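Local coordinates for protein nucleoporin NUP82 (Saccharomyces cerevisiae, PDB 3PBP) that serves as a structural component of the nuclear pore complex, its amino-terminal domain, described here, taking part in the interaction with the nucleoporin NUP116, at residues S28-N31 and G32-V36; N288-P291 and G292-D296; L393-S396 and I397-D401. The protein carries 1 engineered substitution. All coordinates share one frame; numbering follows the deposited sequence.

All three contacts are local, each formed within one continuous run of the beta-propeller domain's chain, and all three are partly buried. They hold different elements: contact 1 turns a beta hairpin, contact 2 is a turn in a loop, and contact 3 is the end of a helix. Backbone pairing and a stacked amide and guanidinium hold contact 1, which no other protein touches. Contacts 2 and 3 lie farther from the chain's centre, and both meet other proteins of the assembly. Residues 288-296, across that centre from contact 1, are held mostly by aromatic and apolar packing, whereas 393-401 rely on backbone hydrogen bonds. Centres of contacts 2 and 3 are about 28 Å apart.

Contact 1. Residues S28-N31 and G32-V36; sequences SSQN and GTRIV
Ser28 sets its CB against Arg34 O and the CA of Gly32, the latter 4.0 Å away, in a non-hydrogen-bonded antiparallel pair with Ile35; its OG hydrogen-bonds to Tyr428 O in strand 425-431. Ser29 pairs with Arg34 in the next, hydrogen-bonded position. Arg34 N reaches Ser29 O in a nearly straight bond of 3.1 Å, while the return bond from Ser29 N to Arg34 O is weak. Thr33 N also finds Ser29 O, at 3.0 Å, so one carbonyl takes two donors and closes the loop. Ser29 CB lies in plane at the guanidinium edge of Arg34, and its OG bonds to Ser76 O. Gln30 opens the type I' turn that ends at Thr33. With its CG beside the backbone N (chi1 -54°) and the chain extended from there, its amide stacks on the Arg34 side chain, amide and guanidinium planes 4° apart, NE2 over the guanidinium centre and 3.4 Å from Arg34 CZ, CD and OE1 back along Arg34 CD and NE. Gln30 NE2 and Arg34 NE are both donors, so they stack without bonding, and Trp95 makes a cation-pi contact with Arg34. Asn31 and Gly32 make the corner of the turn, both with positive phi. The hairpin joins strands 24-29 and 34-39 of a four-stranded antiparallel blade of the beta-propeller; strand 42-47 continues it beyond 34-39, and strand 425-431 packs against the turn.

Contact 2. Residues N288-P291 and G292-D296; sequences NPFP and GELYD
A short 3-10 turn in the loop between strands 286-288 and 299-306 folds Leu294 and Tyr295 back onto Phe290 and Pro291, and the loop is part of the interface with NUP116. The loop leaves strand 286-288 through a cis peptide bond before Pro289, then the chain runs extended as far as Pro291. The residues that follow turn back: Tyr295 N bonds to Gly292 O and Asp296 N to Glu293 O, the spacing of three residues that defines a 3-10 turn. Leu294 N adds a weak bond to Pro291 O, 3.3 Å away.

The two rings form a T-shaped stack. Phe290 presents its edge to the face of Tyr295, with centroids 4.8 Å apart and planes at 74°. Phe290 CG stands anti to the backbone N (chi1 -170°), which directs the ring to Leu294 CB and the Tyr295 ring. Tyr295 is shared with the partner protein: its OH bonds to Lys98 N of the NUP116 chain, and its ring meets His109 of that chain edge-to-face.

Leu294 touches both Phe290 and Pro291, its CB 3.4 Å from Phe290 CZ and its CD1 3.5 Å from Pro291 CB. Phe319 of strand 313-319 touches both Phe290 and Leu294, and Glu293 forms salt bridges to Arg353 and Lys355 of strand 347-355. Within the T-shaped pair, Phe290 CE2 sits over the centre of the Tyr295 ring, 3.7 Å above its plane.

Contact 3. Residues L393-S396 and I397-D401; sequences LSKS and INESD. Engineered in segment 393-396: Ser396 (natural residue Cys).
Leu393 O receives two donors from the same face of its carbonyl plane: Ile397 N at 3.1 Å and the OG of Ser396, an engineered residue in place of cysteine, at 3.0 Å. The hydroxyl comes from above the plane, brought back over the preceding turn by a chi1 of 59°. Asn398 N continues the helical pattern to Ser394 O, and Glu399 N to Lys395 O. The last bond changes register: Asp401 N meets Ser396 O at 3.2 Å, in the carbonyl plane and on a lone pair.

That six-to-one link, with positive phi at Ser400, is the mark of a Schellman motif, and it turns the chain out of helix 387-399. Ser400 OG bonds to a polar side chain of another protein. Asn398 ND2 lies close to Ser394 O but at a poor angle, and its hydrogen bond goes instead to Asp308 OD2. Glu399 OE2 comes 3.9 Å from Lys395 CB, but the extended lysine carries NZ to 6.7 Å from it. On the face where another protein packs, Leu393 CG and Ile397 CD1 make a loose apolar contact at 4.5 Å.

Contact 1. Residues S28-N31 and G32-V36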
loop_
_atom_site.group_PDB
_atom_site.type_symbol
_atom_site.label_atom_id
_atom_site.label_comp_id
_atom_site.label_asym_id
_atom_site.label_seq_id
_atom_site.Cartn_x
_atom_site.Cartn_y
_atom_site.Cartn_z
ATOM N N SER A 28 -5.214 -8.136 22.346
ATOM C CA SER A 28 -5.748 -9.438 22.695
ATOM C C SER A 28 -5.277 -10.379 21.614
ATOM O O SER A 28 -4.756 -9.950 20.594
ATOM C CB SER A 28 -7.274 -9.426 22.797
ATOM O OG SER A 28 -7.865 -9.183 21.542
ATOM N N SER A 29 -5.466 -11.667 21.844
ATOM C CA SER A 29 -4.995 -12.689 20.921
ATOM C C SER A 29 -5.864 -13.939 21.069
ATOM O O SER A 29 -6.590 -14.084 22.061
ATOM C CB SER A 29 -3.549 -13.031 21.298
ATOM O OG SER A 29 -2.760 -13.210 20.151
ATOM N N GLN A 30 -5.773 -14.845 20.102
ATOM C CA GLN A 30 -6.529 -16.094 20.138
ATOM C C GLN A 30 -7.994 -15.929 20.558
ATOM O O GLN A 30 -8.423 -16.396 21.617
ATOM C CB GLN A 30 -5.822 -17.091 21.059
ATOM C CG GLN A 30 -4.364 -17.316 20.690
ATOM C CD GLN A 30 -3.685 -18.387 21.539
ATOM O OE1 GLN A 30 -4.230 -18.851 22.550
ATOM N NE2 GLN A 30 -2.483 -18.773 21.140
ATOM N N ASN A 31 -8.758 -15.250 19.711
ATOM C CA ASN A 31 -10.175 -15.017 19.953
ATOM C C ASN A 31 -10.501 -14.312 21.276
ATOM O O ASN A 31 -11.431 -14.705 21.978
ATOM C CB ASN A 31 -10.928 -16.344 19.861
ATOM C CG ASN A 31 -12.417 -16.151 19.695
ATOM O OD1 ASN A 31 -12.872 -15.337 18.879
ATOM N ND2 ASN A 31 -13.190 -16.907 20.458
ATOM N N GLY A 32 -9.734 -13.260 21.586
ATOM C CA GLY A 32 -9.931 -12.477 22.799
ATOM C C GLY A 32 -9.653 -13.247 24.077
ATOM O O GLY A 32 -10.107 -12.888 25.169
ATOM N N THR A 33 -8.872 -14.306 23.933
ATOM C CA THR A 33 -8.543 -15.185 25.032
ATOM C C THR A 33 -7.284 -14.765 25.787
ATOM O O THR A 33 -7.201 -14.963 26.984
ATOM C CB THR A 33 -8.449 -16.649 24.482
ATOM O OG1 THR A 33 -9.305 -17.496 25.253
ATOM C CG2 THR A 33 -7.015 -17.193 24.495
ATOM N N ARG A 34 -6.312 -14.170 25.103
ATOM C CA ARG A 34 -5.071 -13.744 25.766
ATOM C C ARG A 34 -4.978 -12.228 25.738
ATOM O O ARG A 34 -5.196 -11.620 24.698
ATOM C CB ARG A 34 -3.829 -14.272 25.046
ATOM C CG ARG A 34 -3.778 -15.750 24.715
ATOM C CD ARG A 34 -2.949 -15.874 23.454
ATOM N NE ARG A 34 -1.676 -16.555 23.634
ATOM C CZ ARG A 34 -0.654 -16.429 22.795
ATOM N NH1 ARG A 34 -0.749 -15.636 21.739
ATOM N NH2 ARG A 34 0.451 -17.132 22.990
ATOM N N ILE A 35 -4.613 -11.624 26.864
ATOM C CA ILE A 35 -4.501 -10.171 26.962
ATOM C C ILE A 35 -3.065 -9.692 27.171
ATOM O O ILE A 35 -2.324 -10.286 27.953
ATOM C CB ILE A 35 -5.349 -9.648 28.142
ATOM C CG1 ILE A 35 -6.824 -9.939 27.886
ATOM C CG2 ILE A 35 -5.119 -8.152 28.337
ATOM C CD1 ILE A 35 -7.682 -9.713 29.110
ATOM N N VAL A 36 -2.683 -8.636 26.458
ATOM C CA VAL A 36 -1.361 -8.033 26.616
ATOM C C VAL A 36 -1.623 -6.581 27.001
ATOM O O VAL A 36 -2.416 -5.887 26.360
ATOM C CB VAL A 36 -0.491 -8.098 25.320
ATOM C CG1 VAL A 36 0.837 -7.369 25.534
ATOM C CG2 VAL A 36 -0.180 -9.541 24.978
#

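Contact 2. Residues N288-P291 and G292-D296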
loop_
_atom_site.group_PDB
_atom_site.type_symbol
_atom_site.label_atom_id
_atom_site.label_comp_id
_atom_site.label_asym_id
_atom_site.label_seq_id
_atom_site.Cartn_x
_atom_site.Cartn_y
_atom_site.Cartn_z
ATOM N N ASN A 288 -14.925 2.690 -9.800
ATOM C CA ASN A 288 -16.156 2.943 -10.530
ATOM C C ASN A 288 -17.432 2.561 -9.782
ATOM O O ASN A 288 -17.581 1.427 -9.328
ATOM C CB ASN A 288 -16.094 2.165 -11.837
ATOM C CG ASN A 288 -17.098 2.644 -12.852
ATOM O OD1 ASN A 288 -18.048 3.347 -12.525
ATOM N ND2 ASN A 288 -16.899 2.253 -14.095
ATOM N N PRO A 289 -18.385 3.498 -9.651
ATOM C CA PRO A 289 -18.373 4.882 -10.137
ATOM C C PRO A 289 -17.912 5.852 -9.047
ATOM O O PRO A 289 -18.504 5.905 -7.975
ATOM C CB PRO A 289 -19.827 5.104 -10.518
ATOM C CG PRO A 289 -20.552 4.366 -9.413
ATOM C CD PRO A 289 -19.759 3.079 -9.292
ATOM N N PHE A 290 -16.871 6.628 -9.325
ATOM C CA PHE A 290 -16.360 7.577 -8.344
ATOM C C PHE A 290 -17.281 8.771 -8.099
ATOM O O PHE A 290 -17.656 9.475 -9.036
ATOM C CB PHE A 290 -14.994 8.098 -8.765
ATOM C CG PHE A 290 -14.312 8.880 -7.692
ATOM C CD1 PHE A 290 -13.923 8.256 -6.505
ATOM C CD2 PHE A 290 -14.101 10.242 -7.832
ATOM C CE1 PHE A 290 -13.337 8.981 -5.466
ATOM C CE2 PHE A 290 -13.513 10.978 -6.800
ATOM C CZ PHE A 290 -13.131 10.342 -5.610
ATOM N N PRO A 291 -17.642 9.024 -6.826
ATOM C CA PRO A 291 -18.521 10.128 -6.404
ATOM C C PRO A 291 -17.942 11.482 -6.784
ATOM O O PRO A 291 -16.812 11.803 -6.408
ATOM C CB PRO A 291 -18.586 9.964 -4.883
ATOM C CG PRO A 291 -18.330 8.503 -4.677
ATOM C CD PRO A 291 -17.218 8.233 -5.658
ATOM N N GLY A 292 -18.715 12.279 -7.511
ATOM C CA GLY A 292 -18.236 13.584 -7.925
ATOM C C GLY A 292 -17.776 14.522 -6.818
ATOM O O GLY A 292 -16.764 15.199 -6.971
ATOM N N GLU A 293 -18.503 14.564 -5.706
ATOM C CA GLU A 293 -18.151 15.461 -4.610
ATOM C C GLU A 293 -16.715 15.299 -4.172
ATOM O O GLU A 293 -15.987 16.275 -3.997
ATOM C CB GLU A 293 -19.018 15.214 -3.372
ATOM C CG GLU A 293 -20.518 15.218 -3.573
ATOM C CD GLU A 293 -21.268 15.309 -2.240
ATOM O OE1 GLU A 293 -20.999 14.486 -1.334
ATOM O OE2 GLU A 293 -22.129 16.207 -2.094
ATOM N N LEU A 294 -16.327 14.043 -3.986
ATOM C CA LEU A 294 -14.997 13.686 -3.503
ATOM C C LEU A 294 -13.795 14.217 -4.281
ATOM O O LEU A 294 -12.669 14.181 -3.780
ATOM C CB LEU A 294 -14.914 12.161 -3.349
ATOM C CG LEU A 294 -15.964 11.641 -2.354
ATOM C CD1 LEU A 294 -16.075 10.128 -2.441
ATOM C CD2 LEU A 294 -15.604 12.084 -0.943
ATOM N N TYR A 295 -14.017 14.714 -5.492
ATOM C CA TYR A 295 -12.906 15.256 -6.262
ATOM C C TYR A 295 -12.373 16.497 -5.543
ATOM O O TYR A 295 -11.239 16.921 -5.775
ATOM C CB TYR A 295 -13.355 15.614 -7.680
ATOM C CG TYR A 295 -13.284 14.462 -8.658
ATOM C CD1 TYR A 295 -12.061 13.879 -8.988
ATOM C CD2 TYR A 295 -14.440 13.950 -9.258
ATOM C CE1 TYR A 295 -11.988 12.814 -9.888
ATOM C CE2 TYR A 295 -14.372 12.887 -10.158
ATOM C CZ TYR A 295 -13.144 12.326 -10.465
ATOM O OH TYR A 295 -13.073 11.271 -11.343
ATOM N N ASP A 296 -13.194 17.060 -4.659
ATOM C CA ASP A 296 -12.816 18.252 -3.906
ATOM C C ASP A 296 -12.187 17.916 -2.563
ATOM O O ASP A 296 -11.880 18.812 -1.787
ATOM C CB ASP A 296 -14.032 19.159 -3.667
ATOM C CG ASP A 296 -14.583 19.757 -4.953
ATOM O OD1 ASP A 296 -13.800 20.404 -5.694
ATOM O OD2 ASP A 296 -15.797 19.581 -5.214
#

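Contact 3. Residues L393-S396 and I397-D401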
loop_
_atom_site.group_PDB
_atom_site.type_symbol
_atom_site.label_atom_id
_atom_site.label_comp_id
_atom_site.label_asym_id
_atom_site.label_seq_id
_atom_site.Cartn_x
_atom_site.Cartn_y
_atom_site.Cartn_z
ATOM N N LEU A 393 -24.053 -10.854 -0.295
ATOM C CA LEU A 393 -23.068 -10.656 -1.346
ATOM C C LEU A 393 -22.104 -11.839 -1.464
ATOM O O LEU A 393 -21.765 -12.264 -2.566
ATOM C CB LEU A 393 -22.285 -9.366 -1.080
ATOM C CG LEU A 393 -21.192 -8.973 -2.078
ATOM C CD1 LEU A 393 -21.737 -8.924 -3.498
ATOM C CD2 LEU A 393 -20.632 -7.626 -1.674
ATOM N N SER A 394 -21.661 -12.379 -0.334
ATOM C CA SER A 394 -20.734 -13.500 -0.385
ATOM C C SER A 394 -21.462 -14.775 -0.761
ATOM O O SER A 394 -20.882 -15.653 -1.384
ATOM C CB SER A 394 -20.007 -13.682 0.949
ATOM O OG SER A 394 -20.835 -14.314 1.898
ATOM N N LYS A 395 -22.735 -14.876 -0.394
ATOM C CA LYS A 395 -23.511 -16.065 -0.729
ATOM C C LYS A 395 -23.629 -16.173 -2.233
ATOM O O LYS A 395 -23.408 -17.238 -2.803
ATOM C CB LYS A 395 -24.905 -16.008 -0.096
ATOM C CG LYS A 395 -24.866 -16.137 1.420
ATOM C CD LYS A 395 -26.233 -15.986 2.080
ATOM C CE LYS A 395 -26.099 -16.044 3.603
ATOM N NZ LYS A 395 -27.404 -15.859 4.296
ATOM N N SER A 396 -23.962 -15.064 -2.880
ATOM C CA SER A 396 -24.095 -15.075 -4.323
ATOM C C SER A 396 -22.749 -15.305 -5.013
ATOM O O SER A 396 -22.689 -15.953 -6.057
ATOM C CB SER A 396 -24.755 -13.777 -4.815
ATOM O OG SER A 396 -24.025 -12.635 -4.439
ATOM N N ILE A 397 -21.666 -14.793 -4.430
ATOM C CA ILE A 397 -20.349 -14.994 -5.032
ATOM C C ILE A 397 -20.039 -16.481 -4.975
ATOM O O ILE A 397 -19.588 -17.075 -5.953
ATOM C CB ILE A 397 -19.210 -14.252 -4.278
ATOM C CG1 ILE A 397 -19.382 -12.736 -4.392
ATOM C CG2 ILE A 397 -17.864 -14.661 -4.857
ATOM C CD1 ILE A 397 -18.293 -11.950 -3.701
ATOM N N ASN A 398 -20.306 -17.081 -3.822
ATOM C CA ASN A 398 -20.026 -18.491 -3.621
ATOM C C ASN A 398 -21.051 -19.431 -4.251
ATOM O O ASN A 398 -20.732 -20.579 -4.562
ATOM C CB ASN A 398 -19.865 -18.772 -2.121
ATOM C CG ASN A 398 -18.672 -18.016 -1.506
ATOM O OD1 ASN A 398 -17.561 -18.031 -2.047
ATOM N ND2 ASN A 398 -18.905 -17.359 -0.371
ATOM N N GLU A 399 -22.273 -18.952 -4.458
ATOM C CA GLU A 399 -23.305 -19.786 -5.064
ATOM C C GLU A 399 -23.586 -19.401 -6.511
ATOM O O GLU A 399 -24.552 -19.872 -7.109
ATOM C CB GLU A 399 -24.589 -19.720 -4.243
ATOM C CG GLU A 399 -24.463 -20.391 -2.880
ATOM C CD GLU A 399 -25.717 -20.261 -2.040
ATOM O OE1 GLU A 399 -26.789 -20.701 -2.506
ATOM O OE2 GLU A 399 -25.632 -19.719 -0.916
ATOM N N SER A 400 -22.729 -18.545 -7.061
ATOM C CA SER A 400 -22.841 -18.085 -8.446
ATOM C C SER A 400 -24.255 -17.690 -8.855
ATOM O O SER A 400 -24.670 -17.928 -9.986
ATOM C CB SER A 400 -22.310 -19.161 -9.402
ATOM O OG SER A 400 -20.914 -19.362 -9.232
ATOM N N ASP A 401 -24.987 -17.074 -7.934
ATOM C CA ASP A 401 -26.357 -16.648 -8.206
ATOM C C ASP A 401 -26.529 -15.163 -7.883
ATOM O O ASP A 401 -26.504 -14.766 -6.718
ATOM C CB ASP A 401 -27.339 -17.468 -7.363
ATOM C CG ASP A 401 -28.790 -17.286 -7.805
ATOM O OD1 ASP A 401 -29.223 -16.128 -8.018
ATOM O OD2 ASP A 401 -29.504 -18.307 -7.932
#